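Local coordinates for Hydrogenase/urease maturation factor HypB (Helicobacter pylori, PDB 4LPS), which hydrolyses GTP slowly and uses this activity to help insert nickel into [NiFe] hydrogenase, and is also required for urease maturation, at residues A35-R40 with G115-L120; E199-Q202 with E207-I210; E64-F69 with D223-L228; D88-R91 with S96-Q99; H98-G103 with S111-A116. All blocks are in the same frame, centred on the assembly; numbering follows the deposited sequence.

Contact 1: A35-R40 with G115-L120. With PO4 (phosphate ion), chain I.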
# COMPACT_ATOMS: atom_id res chain seq x y z
N ALA A 35 -1.56 17.57 0.39
CA ALA A 35 -1.81 18.18 1.69
C ALA A 35 -3.30 18.47 1.88
O ALA A 35 -3.83 18.34 2.99
CB ALA A 35 -1.00 19.46 1.83
N GLU A 36 -3.97 18.86 0.80
CA GLU A 36 -5.40 19.14 0.84
C GLU A 36 -6.21 17.86 1.00
O GLU A 36 -7.25 17.86 1.67
CB GLU A 36 -5.83 19.89 -0.42
CG GLU A 36 -5.32 21.32 -0.47
CD GLU A 36 -5.72 22.02 -1.75
OE1 GLU A 36 -6.12 23.20 -1.68
OE2 GLU A 36 -5.63 21.38 -2.82
N MET A 37 -5.76 16.78 0.36
CA MET A 37 -6.43 15.49 0.52
C MET A 37 -6.25 14.97 1.94
O MET A 37 -7.15 14.33 2.48
CB MET A 37 -5.91 14.47 -0.49
CG MET A 37 -6.40 14.69 -1.92
SD MET A 37 -8.21 14.78 -2.05
CE MET A 37 -8.67 13.20 -1.33
N LYS A 38 -5.07 15.21 2.51
CA LYS A 38 -4.80 14.81 3.89
C LYS A 38 -5.74 15.49 4.88
O LYS A 38 -6.14 14.88 5.87
CB LYS A 38 -3.34 15.09 4.26
CG LYS A 38 -2.92 14.42 5.56
CD LYS A 38 -1.44 14.59 5.86
CE LYS A 38 -1.10 14.04 7.24
NZ LYS A 38 0.32 14.26 7.59
N GLU A 39 -6.07 16.75 4.62
CA GLU A 39 -7.10 17.45 5.40
C GLU A 39 -8.40 16.65 5.44
O GLU A 39 -9.00 16.46 6.49
CB GLU A 39 -7.37 18.84 4.83
CG GLU A 39 -6.17 19.77 4.82
CD GLU A 39 -6.49 21.11 4.19
OE1 GLU A 39 -5.56 21.75 3.66
OE2 GLU A 39 -7.67 21.52 4.22
N ARG A 40 -8.83 16.19 4.27
CA ARG A 40 -10.08 15.44 4.14
C ARG A 40 -9.99 14.06 4.79
O ARG A 40 -10.97 13.58 5.36
CB ARG A 40 -10.47 15.31 2.67
CG ARG A 40 -10.62 16.65 1.96
CD ARG A 40 -11.30 16.50 0.61
NE ARG A 40 -12.68 16.04 0.75
CZ ARG A 40 -13.43 15.60 -0.26
NH1 ARG A 40 -14.67 15.20 -0.04
NH2 ARG A 40 -12.93 15.56 -1.48
N GLY A 115 -11.62 12.11 -6.79
CA GLY A 115 -12.81 11.56 -7.41
C GLY A 115 -13.27 10.28 -6.75
O GLY A 115 -14.45 10.13 -6.44
N ALA A 116 -12.34 9.36 -6.54
CA ALA A 116 -12.64 8.09 -5.89
C ALA A 116 -13.08 8.31 -4.44
O ALA A 116 -13.99 7.65 -3.96
CB ALA A 116 -11.42 7.17 -5.94
N PHE A 117 -12.42 9.26 -3.77
CA PHE A 117 -12.75 9.63 -2.40
C PHE A 117 -14.20 10.12 -2.29
O PHE A 117 -14.93 9.71 -1.39
CB PHE A 117 -11.78 10.71 -1.92
CG PHE A 117 -11.88 11.03 -0.45
CD1 PHE A 117 -12.69 12.06 0.01
CD2 PHE A 117 -11.13 10.32 0.48
CE1 PHE A 117 -12.76 12.36 1.36
CE2 PHE A 117 -11.20 10.61 1.83
CZ PHE A 117 -12.02 11.64 2.27
N ASP A 118 -14.59 11.01 -3.19
CA ASP A 118 -15.94 11.55 -3.20
C ASP A 118 -17.01 10.47 -3.39
O ASP A 118 -18.04 10.48 -2.71
CB ASP A 118 -16.08 12.62 -4.28
CG ASP A 118 -15.33 13.89 -3.95
OD1 ASP A 118 -14.89 14.03 -2.79
OD2 ASP A 118 -15.18 14.75 -4.85
N LEU A 119 -16.76 9.55 -4.31
CA LEU A 119 -17.68 8.43 -4.54
C LEU A 119 -17.81 7.55 -3.30
O LEU A 119 -18.92 7.23 -2.87
CB LEU A 119 -17.20 7.56 -5.71
CG LEU A 119 -17.22 8.16 -7.12
CD1 LEU A 119 -16.57 7.20 -8.09
CD2 LEU A 119 -18.64 8.47 -7.57
N LEU A 120 -16.67 7.17 -2.72
CA LEU A 120 -16.65 6.35 -1.52
C LEU A 120 -17.35 7.05 -0.36
O LEU A 120 -18.00 6.40 0.47
CB LEU A 120 -15.22 5.99 -1.14
CG LEU A 120 -14.55 4.95 -2.04
CD1 LEU A 120 -13.07 4.83 -1.71
CD2 LEU A 120 -15.24 3.61 -1.90
P PO4 I . -14.87 15.93 3.71
O1 PO4 I . -14.87 15.47 5.14
O2 PO4 I . -15.16 14.75 2.82
O3 PO4 I . -15.94 16.98 3.49
O4 PO4 I . -13.53 16.52 3.36
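Phe117, Arg40 and Met37 join two nearly parallel helices that pack beside the parallel sheet of this SIMIBI-class P-loop GTPase: helix 29-43, which leads into the first strand, and helix 110-122. The short segments run 12° apart with their axes 12.0 Å distant, so long side chains have to span the gap. The ring of Phe117 reaches toward helix 29-43 because chi1 (-171°) sets CG opposite the backbone N, and Met37, bent at chi2 and chi3, lays CE over one face, 4.0 Å from Phe117 CG. Leu46, Leu126 and Leu132 also touch the ring. The Arg40 guanidinium lies obliquely to it, the planes 68° apart, and Phe117 CD1 sits over the centre of one guanidinium face. The polar edge of Arg40 is shared between two anions. A phosphate ion, probably from the crystallisation liquor, accepts from Arg40 NE through its O4 and from Arg40 NH1 through its O2; with Asp118 it would hold the group's rotation in this crystal. The remaining grip is a salt bridge to Asp118: Arg40 NH1 meets OD1 at 3.0 Å, nearly along its C-O axis, and Arg40 NH2 meets the same OD1 at 2.8 Å on its syn lone pair.

Contact 2: E199-Q202 with E207-I210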
# COMPACT_ATOMS: atom_id res chain seq x y z
N GLU A 199 19.90 -6.18 4.95
CA GLU A 199 21.13 -5.41 4.97
C GLU A 199 21.05 -4.19 4.07
O GLU A 199 21.59 -3.13 4.39
CB GLU A 199 22.31 -6.30 4.56
CG GLU A 199 22.70 -7.33 5.60
CD GLU A 199 23.52 -8.46 5.02
OE1 GLU A 199 23.67 -9.50 5.71
OE2 GLU A 199 24.02 -8.32 3.89
N ASP A 200 20.39 -4.35 2.92
CA ASP A 200 20.16 -3.24 2.00
C ASP A 200 19.27 -2.18 2.63
O ASP A 200 19.53 -0.98 2.50
CB ASP A 200 19.55 -3.75 0.70
CG ASP A 200 20.56 -4.43 -0.19
OD1 ASP A 200 21.76 -4.42 0.15
OD2 ASP A 200 20.16 -4.97 -1.24
N MET A 201 18.21 -2.62 3.30
CA MET A 201 17.33 -1.70 3.99
C MET A 201 18.04 -1.05 5.17
O MET A 201 17.73 0.09 5.54
CB MET A 201 16.06 -2.40 4.48
CG MET A 201 15.03 -2.67 3.39
SD MET A 201 14.51 -1.15 2.57
CE MET A 201 13.81 -0.23 3.93
N GLN A 202 18.98 -1.77 5.76
CA GLN A 202 19.78 -1.22 6.86
C GLN A 202 20.56 0.01 6.41
O GLN A 202 20.68 0.98 7.16
CB GLN A 202 20.75 -2.28 7.39
CG GLN A 202 20.13 -3.25 8.39
CD GLN A 202 19.71 -2.58 9.68
OE1 GLN A 202 18.67 -2.93 10.25
NE2 GLN A 202 20.51 -1.64 10.15
N GLU A 207 15.20 2.49 10.03
CA GLU A 207 14.06 2.62 10.94
C GLU A 207 12.83 1.87 10.43
O GLU A 207 11.89 1.61 11.19
CB GLU A 207 13.70 4.10 11.16
CG GLU A 207 13.16 4.82 9.93
CD GLU A 207 14.22 5.61 9.20
OE1 GLU A 207 15.34 5.08 9.00
OE2 GLU A 207 13.94 6.77 8.81
N ALA A 208 12.82 1.53 9.15
CA ALA A 208 11.66 0.88 8.54
C ALA A 208 11.64 -0.61 8.89
O ALA A 208 12.61 -1.32 8.65
CB ALA A 208 11.67 1.07 7.04
N PRO A 209 10.51 -1.08 9.44
CA PRO A 209 10.34 -2.50 9.77
C PRO A 209 10.17 -3.35 8.52
O PRO A 209 9.68 -2.86 7.50
CB PRO A 209 9.08 -2.51 10.63
CG PRO A 209 8.30 -1.32 10.17
CD PRO A 209 9.35 -0.28 9.86
N ILE A 210 10.58 -4.61 8.59
CA ILE A 210 10.43 -5.54 7.47
C ILE A 210 9.55 -6.72 7.88
O ILE A 210 9.75 -7.31 8.94
CB ILE A 210 11.81 -6.05 6.97
CG1 ILE A 210 12.74 -4.88 6.67
CG2 ILE A 210 11.64 -6.92 5.74
CD1 ILE A 210 14.13 -5.29 6.21
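A small, buried and wholly apolar contact ties Met201 of helix 194-204 to Ala208 and Ile210, on the chain that leaves this helix and enters strand 210-212, an outermost strand of the parallel sheet. It closes a tight helix-to-strand connection in the nucleotide-binding domain, the last part of the crossover from strand 178-182 to its neighbour 210-212. Met201 supplies the helix side, and two parts of its side chain do the work. Near the root, Met201 CB receives CD1 of Ile210 at 3.9 Å, and CG lies almost as close to the same methyl; the two side chains pass at a slant. Farther out, bends at chi2 and chi3 (-58° and -61°) fold the thioether back, and Met201 CE comes to 4.0 Å from CB of Ala208. Ile210 reaches the helix with the end of its longer branch, extended at chi2 (178°), and Ala208 with its single methyl. Val179 of strand 178-182 and Val166 of helix 165-168 also touch Met201, packing it between the sheet and a second helix. No hydrogen bond crosses between the segments: the hold rests on dispersion and the exclusion of water, and depends on fit rather than direction.

Contact 3: E64-F69 with D223-L228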
# COMPACT_ATOMS: atom_id res chain seq x y z
N GLU A 64 -7.35 -8.82 -0.16
CA GLU A 64 -8.39 -9.85 -0.09
C GLU A 64 -8.30 -10.62 1.23
O GLU A 64 -9.32 -10.90 1.86
CB GLU A 64 -8.27 -10.83 -1.26
CG GLU A 64 -8.72 -10.28 -2.61
CD GLU A 64 -8.43 -11.24 -3.76
OE1 GLU A 64 -7.32 -11.81 -3.79
OE2 GLU A 64 -9.32 -11.44 -4.62
N ASN A 65 -7.08 -10.94 1.64
CA ASN A 65 -6.85 -11.65 2.89
C ASN A 65 -7.09 -10.78 4.13
O ASN A 65 -7.53 -11.28 5.17
CB ASN A 65 -5.43 -12.22 2.92
CG ASN A 65 -5.26 -13.40 1.98
OD1 ASN A 65 -6.20 -14.16 1.74
ND2 ASN A 65 -4.05 -13.56 1.44
N LEU A 66 -6.80 -9.49 4.02
CA LEU A 66 -7.03 -8.56 5.12
C LEU A 66 -8.52 -8.38 5.40
O LEU A 66 -8.92 -8.12 6.53
CB LEU A 66 -6.38 -7.20 4.83
CG LEU A 66 -4.87 -7.08 5.05
CD1 LEU A 66 -4.37 -5.72 4.57
CD2 LEU A 66 -4.53 -7.29 6.51
N ALA A 67 -9.34 -8.53 4.36
CA ALA A 67 -10.79 -8.42 4.50
C ALA A 67 -11.38 -9.48 5.42
O ALA A 67 -12.53 -9.36 5.86
CB ALA A 67 -11.44 -8.50 3.13
N ASP A 68 -10.61 -10.52 5.72
CA ASP A 68 -11.08 -11.59 6.59
C ASP A 68 -10.98 -11.22 8.07
O ASP A 68 -11.52 -11.93 8.92
CB ASP A 68 -10.30 -12.88 6.32
CG ASP A 68 -10.56 -13.44 4.94
OD1 ASP A 68 -11.67 -13.21 4.40
OD2 ASP A 68 -9.66 -14.12 4.38
N PHE A 69 -10.31 -10.12 8.37
CA PHE A 69 -10.22 -9.66 9.75
C PHE A 69 -11.30 -8.61 10.02
O PHE A 69 -11.26 -7.50 9.48
CB PHE A 69 -8.83 -9.09 10.06
CG PHE A 69 -7.73 -10.10 9.91
CD1 PHE A 69 -7.60 -11.14 10.83
CD2 PHE A 69 -6.81 -10.01 8.88
CE1 PHE A 69 -6.58 -12.07 10.71
CE2 PHE A 69 -5.79 -10.94 8.75
CZ PHE A 69 -5.68 -11.97 9.67
N ASP A 223 -0.34 -10.60 11.97
CA ASP A 223 0.69 -9.77 12.57
C ASP A 223 0.75 -8.40 11.91
O ASP A 223 0.90 -7.38 12.59
CB ASP A 223 2.05 -10.46 12.49
CG ASP A 223 2.19 -11.60 13.48
OD1 ASP A 223 1.29 -11.77 14.32
OD2 ASP A 223 3.21 -12.33 13.41
N PHE A 224 0.62 -8.38 10.59
CA PHE A 224 0.70 -7.13 9.84
C PHE A 224 -0.54 -6.29 10.11
O PHE A 224 -0.47 -5.06 10.18
CB PHE A 224 0.86 -7.39 8.34
CG PHE A 224 0.93 -6.14 7.51
CD1 PHE A 224 2.00 -5.27 7.64
CD2 PHE A 224 -0.09 -5.82 6.62
CE1 PHE A 224 2.07 -4.10 6.89
CE2 PHE A 224 -0.03 -4.65 5.86
CZ PHE A 224 1.05 -3.79 6.00
N LYS A 225 -1.69 -6.95 10.23
CA LYS A 225 -2.94 -6.28 10.55
C LYS A 225 -2.86 -5.56 11.89
O LYS A 225 -3.28 -4.41 12.02
CB LYS A 225 -4.10 -7.30 10.55
CG LYS A 225 -5.48 -6.73 10.87
CD LYS A 225 -5.81 -6.76 12.36
CE LYS A 225 -5.98 -8.18 12.86
NZ LYS A 225 -6.32 -8.20 14.32
N ASN A 226 -2.33 -6.25 12.90
CA ASN A 226 -2.20 -5.68 14.23
C ASN A 226 -1.22 -4.52 14.24
O ASN A 226 -1.40 -3.56 14.98
CB ASN A 226 -1.76 -6.75 15.24
CG ASN A 226 -2.87 -7.72 15.59
OD1 ASN A 226 -4.05 -7.37 15.54
ND2 ASN A 226 -2.50 -8.94 15.97
N PHE A 227 -0.18 -4.63 13.42
CA PHE A 227 0.77 -3.55 13.21
C PHE A 227 0.07 -2.29 12.70
O PHE A 227 0.30 -1.19 13.21
CB PHE A 227 1.85 -4.00 12.21
CG PHE A 227 2.71 -2.88 11.70
CD1 PHE A 227 3.69 -2.31 12.50
CD2 PHE A 227 2.55 -2.41 10.40
CE1 PHE A 227 4.48 -1.29 12.02
CE2 PHE A 227 3.34 -1.39 9.92
CZ PHE A 227 4.31 -0.83 10.73
N LEU A 228 -0.80 -2.47 11.71
CA LEU A 228 -1.54 -1.35 11.14
C LEU A 228 -2.48 -0.73 12.17
O LEU A 228 -2.63 0.49 12.24
CB LEU A 228 -2.33 -1.81 9.92
CG LEU A 228 -1.51 -2.23 8.69
CD1 LEU A 228 -2.43 -2.62 7.55
CD2 LEU A 228 -0.57 -1.11 8.26
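Lys225 meets the end of helix 59-66 and the turn after it with its aliphatic stem. Lys225 CB lies 4.1 Å from CD2 of Leu66 and a little farther from CD2 of Phe69. Lys225 CG, anti to the backbone N (chi1 -180°), comes to 4.1 Å from Phe69 CD2. The chain then bends at chi2 and chi3 and passes obliquely across the ring. Lys225 CE ends over the face of Phe69, 3.9 Å from Phe69 CG and 4.3 Å from the ring centroid, 27° off the ring normal: a CH-pi contact. NZ turns to acceptors instead. Lys225 NZ forms a salt bridge with Asp71 and donates to Asn226 OD1 at 2.7 Å, tilted 34° from the carbonyl plane. The ammonium is thus tied to groups on both sides of the interface, which holds the stem down on the phenyl ring.

Helix 59-66 is the one that follows the P-loop in this GTPase fold, and helix 218-234 is the last helix of the sheet domain. The segment 64-69 leaves its helix through a type I turn from Leu66 to Phe69, which brings both apolar side chains to the same lysine. Leu66 also touches Phe72, on which Leu228 packs from the other helix. Leu221, one turn before Lys225, meets Phe69 and Asn65.

Contact 4: D88-R91 with S96-Q99. With GDP (guanosine-5'-diphosphate), chain D.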
# COMPACT_ATOMS: atom_id res chain seq x y z
N ASP A 88 -12.83 -5.47 -8.83
CA ASP A 88 -13.84 -6.53 -8.85
C ASP A 88 -13.51 -7.68 -7.89
O ASP A 88 -14.38 -8.17 -7.19
CB ASP A 88 -14.03 -7.08 -10.26
CG ASP A 88 -14.92 -6.20 -11.11
OD1 ASP A 88 -15.73 -5.44 -10.55
OD2 ASP A 88 -14.82 -6.28 -12.36
N ARG A 89 -12.25 -8.11 -7.89
CA ARG A 89 -11.80 -9.13 -6.95
C ARG A 89 -12.09 -8.73 -5.51
O ARG A 89 -12.50 -9.55 -4.69
CB ARG A 89 -10.30 -9.40 -7.11
CG ARG A 89 -9.93 -10.29 -8.29
CD ARG A 89 -8.44 -10.21 -8.59
NE ARG A 89 -7.63 -10.76 -7.49
CZ ARG A 89 -6.30 -10.74 -7.45
NH1 ARG A 89 -5.67 -11.26 -6.41
NH2 ARG A 89 -5.61 -10.18 -8.43
N LEU A 90 -11.87 -7.45 -5.20
CA LEU A 90 -12.07 -6.94 -3.85
C LEU A 90 -13.55 -6.83 -3.50
O LEU A 90 -13.95 -7.15 -2.38
CB LEU A 90 -11.39 -5.57 -3.71
CG LEU A 90 -9.86 -5.60 -3.68
CD1 LEU A 90 -9.29 -4.19 -3.63
CD2 LEU A 90 -9.36 -6.39 -2.48
N ARG A 91 -14.36 -6.38 -4.46
CA ARG A 91 -15.80 -6.23 -4.24
C ARG A 91 -16.46 -7.60 -4.10
O ARG A 91 -17.44 -7.74 -3.37
CB ARG A 91 -16.45 -5.41 -5.36
CG ARG A 91 -16.10 -3.92 -5.29
CD ARG A 91 -16.86 -3.08 -6.32
NE ARG A 91 -16.50 -3.38 -7.70
CZ ARG A 91 -15.86 -2.54 -8.51
NH1 ARG A 91 -15.52 -1.34 -8.07
NH2 ARG A 91 -15.58 -2.89 -9.76
N SER A 96 -15.66 -2.44 -0.12
CA SER A 96 -15.97 -1.27 -0.92
C SER A 96 -14.69 -0.78 -1.59
O SER A 96 -13.73 -0.42 -0.91
CB SER A 96 -16.59 -0.16 -0.08
OG SER A 96 -17.84 -0.56 0.46
N ALA A 97 -14.69 -0.79 -2.91
CA ALA A 97 -13.49 -0.48 -3.67
C ALA A 97 -13.87 0.27 -4.93
O ALA A 97 -14.89 -0.03 -5.56
CB ALA A 97 -12.73 -1.75 -4.01
N HIS A 98 -13.05 1.23 -5.32
CA HIS A 98 -13.28 1.93 -6.57
C HIS A 98 -12.01 2.04 -7.39
O HIS A 98 -10.95 2.39 -6.87
CB HIS A 98 -13.89 3.31 -6.32
CG HIS A 98 -15.39 3.29 -6.27
ND1 HIS A 98 -16.17 3.23 -7.40
CD2 HIS A 98 -16.25 3.32 -5.22
CE1 HIS A 98 -17.44 3.22 -7.06
NE2 HIS A 98 -17.52 3.28 -5.74
N GLN A 99 -12.13 1.72 -8.67
CA GLN A 99 -11.00 1.66 -9.57
C GLN A 99 -10.70 3.03 -10.17
O GLN A 99 -11.59 3.71 -10.69
CB GLN A 99 -11.28 0.64 -10.67
CG GLN A 99 -10.17 0.46 -11.67
CD GLN A 99 -9.07 -0.44 -11.14
OE1 GLN A 99 -9.32 -1.58 -10.73
NE2 GLN A 99 -7.86 0.08 -11.11
PB GDP D . -0.74 -7.61 -7.46
O1B GDP D . -0.74 -7.54 -8.97
O2B GDP D . -2.03 -7.04 -6.91
O3B GDP D . 0.40 -6.81 -6.89
O3A GDP D . -0.56 -9.13 -7.00
PA GDP D . -1.72 -10.25 -7.15
O1A GDP D . -2.60 -10.25 -5.93
O2A GDP D . -2.52 -10.06 -8.41
O5' GDP D . -0.86 -11.60 -7.18
C5' GDP D . -0.23 -12.04 -8.38
C4' GDP D . -0.00 -13.54 -8.29
O4' GDP D . 0.75 -13.84 -7.12
C3' GDP D . -1.32 -14.28 -8.16
O3' GDP D . -1.24 -15.46 -8.95
C2' GDP D . -1.41 -14.67 -6.71
O2' GDP D . -2.09 -15.92 -6.56
C1' GDP D . 0.05 -14.81 -6.33
N9 GDP D . 0.31 -14.56 -4.90
C8 GDP D . -0.09 -13.51 -4.15
N7 GDP D . 0.38 -13.62 -2.88
C5 GDP D . 1.11 -14.76 -2.81
C6 GDP D . 1.89 -15.48 -1.78
O6 GDP D . 1.98 -15.04 -0.62
N1 GDP D . 2.50 -16.62 -2.13
C2 GDP D . 2.41 -17.12 -3.38
N2 GDP D . 3.05 -18.28 -3.67
N3 GDP D . 1.72 -16.51 -4.37
C4 GDP D . 1.06 -15.35 -4.15
O HOH W 1 -14.79 0.91 -10.03
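The turn from helix 85-91 to strand 97-101 belongs to a beta-alpha-beta unit beside the guanine-nucleotide site, and its two ends are held together by Arg91, Leu90 and Ala97. Leu90 CB and Ala97 CB meet at 4.1 Å, with Val76 of the adjacent strand touching both side chains. Arg91 runs its stem past Ala97 and, bent at chi3 (-66°), brings NH1 within 2.9 Å of Ala97 O. The bond is bent, 139° at the hydrogen, and the donor stands above the carbonyl plane. A water linked to both Arg91 NH1 and Gln99 N bridges the arginine to the next part of the strand. The other terminal nitrogen turns back to its own helix: Arg91 NH2 forms a salt bridge with Asp88 OD1 at 2.7 Å, approaching from above the carboxylate plane, and also bonds to Asn84. One guanidinium therefore spans helix and strand.

The unit joins strand 74-80, helix 85-91 and strand 97-101, the last lying at the sheet's edge. While Leu90 faces inward, the side chain of Arg89 on the same helix reaches the bound GDP. Arg89 NH2 donates almost straight to GDP O2A at 3.1 Å, and Arg89 NH1 to GDP O1A at 3.3 Å, both on the alpha-phosphate. Glu64 forms a salt bridge with Arg89 NH1 and so probably helps to position the guanidinium against the phosphate.

Contact 5: H98-G103 with S111-A116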
# COMPACT_ATOMS: atom_id res chain seq x y z
N HIS A 98 -13.05 1.23 -5.32
CA HIS A 98 -13.28 1.93 -6.57
C HIS A 98 -12.01 2.04 -7.39
O HIS A 98 -10.95 2.39 -6.87
CB HIS A 98 -13.89 3.31 -6.32
CG HIS A 98 -15.39 3.29 -6.27
ND1 HIS A 98 -16.17 3.23 -7.40
CD2 HIS A 98 -16.25 3.32 -5.22
CE1 HIS A 98 -17.44 3.22 -7.06
NE2 HIS A 98 -17.52 3.28 -5.74
N GLN A 99 -12.13 1.72 -8.67
CA GLN A 99 -11.00 1.66 -9.57
C GLN A 99 -10.70 3.03 -10.17
O GLN A 99 -11.59 3.71 -10.69
CB GLN A 99 -11.28 0.64 -10.67
CG GLN A 99 -10.17 0.46 -11.67
CD GLN A 99 -9.07 -0.44 -11.14
OE1 GLN A 99 -9.32 -1.58 -10.73
NE2 GLN A 99 -7.86 0.08 -11.11
N ILE A 100 -9.44 3.44 -10.09
CA ILE A 100 -8.97 4.58 -10.87
C ILE A 100 -8.27 4.05 -12.11
O ILE A 100 -7.30 3.30 -12.00
CB ILE A 100 -8.00 5.47 -10.08
CG1 ILE A 100 -8.66 6.03 -8.82
CG2 ILE A 100 -7.50 6.62 -10.94
CD1 ILE A 100 -7.76 6.97 -8.03
N THR A 101 -8.77 4.41 -13.28
CA THR A 101 -8.10 4.02 -14.51
C THR A 101 -7.27 5.21 -14.97
O THR A 101 -7.80 6.24 -15.38
CB THR A 101 -9.08 3.58 -15.61
OG1 THR A 101 -10.12 4.55 -15.75
CG2 THR A 101 -9.71 2.24 -15.25
N THR A 102 -5.95 5.04 -14.89
CA THR A 102 -5.01 6.10 -15.23
C THR A 102 -4.83 6.21 -16.74
O THR A 102 -4.37 7.23 -17.24
CB THR A 102 -3.64 5.85 -14.57
OG1 THR A 102 -3.04 4.69 -15.15
CG2 THR A 102 -3.80 5.63 -13.08
N GLY A 103 -5.21 5.15 -17.44
CA GLY A 103 -5.06 5.11 -18.89
C GLY A 103 -3.64 4.84 -19.31
O GLY A 103 -3.32 3.73 -19.73
N SER A 111 -4.63 14.37 -7.11
CA SER A 111 -5.85 14.82 -7.77
C SER A 111 -6.71 13.64 -8.24
O SER A 111 -7.93 13.78 -8.35
CB SER A 111 -5.49 15.72 -8.95
OG SER A 111 -4.63 15.07 -9.86
N MET A 112 -6.09 12.50 -8.51
CA MET A 112 -6.82 11.30 -8.93
C MET A 112 -7.60 10.68 -7.78
O MET A 112 -8.66 10.09 -7.99
CB MET A 112 -5.86 10.25 -9.50
CG MET A 112 -5.11 10.67 -10.76
SD MET A 112 -3.95 9.37 -11.26
CE MET A 112 -2.86 10.27 -12.37
N ILE A 113 -7.08 10.82 -6.56
CA ILE A 113 -7.72 10.25 -5.38
C ILE A 113 -9.06 10.93 -5.08
O ILE A 113 -9.99 10.29 -4.58
CB ILE A 113 -6.81 10.34 -4.14
CG1 ILE A 113 -5.39 9.87 -4.48
CG2 ILE A 113 -7.38 9.53 -2.98
CD1 ILE A 113 -5.30 8.40 -4.88
N GLU A 114 -9.15 12.22 -5.39
CA GLU A 114 -10.28 13.04 -4.99
C GLU A 114 -11.60 12.48 -5.50
O GLU A 114 -12.58 12.38 -4.76
CB GLU A 114 -10.12 14.48 -5.50
CG GLU A 114 -11.29 15.38 -5.16
CD GLU A 114 -11.10 16.81 -5.65
OE1 GLU A 114 -12.07 17.60 -5.57
OE2 GLU A 114 -9.99 17.14 -6.11
N GLY A 115 -11.62 12.11 -6.79
CA GLY A 115 -12.81 11.56 -7.41
C GLY A 115 -13.27 10.28 -6.75
O GLY A 115 -14.45 10.13 -6.44
N ALA A 116 -12.34 9.36 -6.54
CA ALA A 116 -12.64 8.09 -5.89
C ALA A 116 -13.08 8.31 -4.44
O ALA A 116 -13.99 7.65 -3.96
CB ALA A 116 -11.42 7.17 -5.94
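Ile100 is the main bump of this contact, and the surface of helix 110-122 between Met112, Ile113 and Ala116 is the hollow that receives it. Strand 97-101, at the edge of the sheet, and the helix that follows it run at 145° to each other, with 9.0 Å between the axes of the short segments. Extended at chi2 (-178°), Ile100 pushes CD1 in at the backbone of Met112, 3.2 Å from its carbonyl O, a close fit for a methyl. Ile100 CD1 also has Met112 CB at 4.1 Å and, reaching round from the next residue, Ile113 CD1 at 4.2 Å. One turn on, the small side chain of Ala116 lets the strand come near: its CB meets Ile100 CG1 at 4.1 Å. Thr102 presents CG2 to the sulfur of Met112, the side chains crossing at about a right angle, while Thr102 OG1 bonds to Ala105 O. The side chain of Met112 is about 5 Å from that of His107, an inferred nickel ligand of the nucleotide-free state. No hydrogen bond crosses: the metal-site loop springs from a strand and helix held by packing of side chains on backbone and on each other.

In the fold
Contacts 1 and 5 use different sides of helix 110-122: contact 1 ties it to helix 29-43 across a mixed apolar and charged interface, and contact 5 seats it on strand 97-101 by van der Waals packing without a hydrogen bond. Contact 4 takes up the same strand from helix 85-91, and adds an arginine network. Contacts 2 and 3 are the buried pair, whereas 1, 4 and 5 are only partly buried. Contact 2 lies at the opposite sheet edge from contacts 4 and 5 and reaches contact 3 through Pro209 and Phe227. Contacts 3 and 4 meet near the nucleotide through a charged pair.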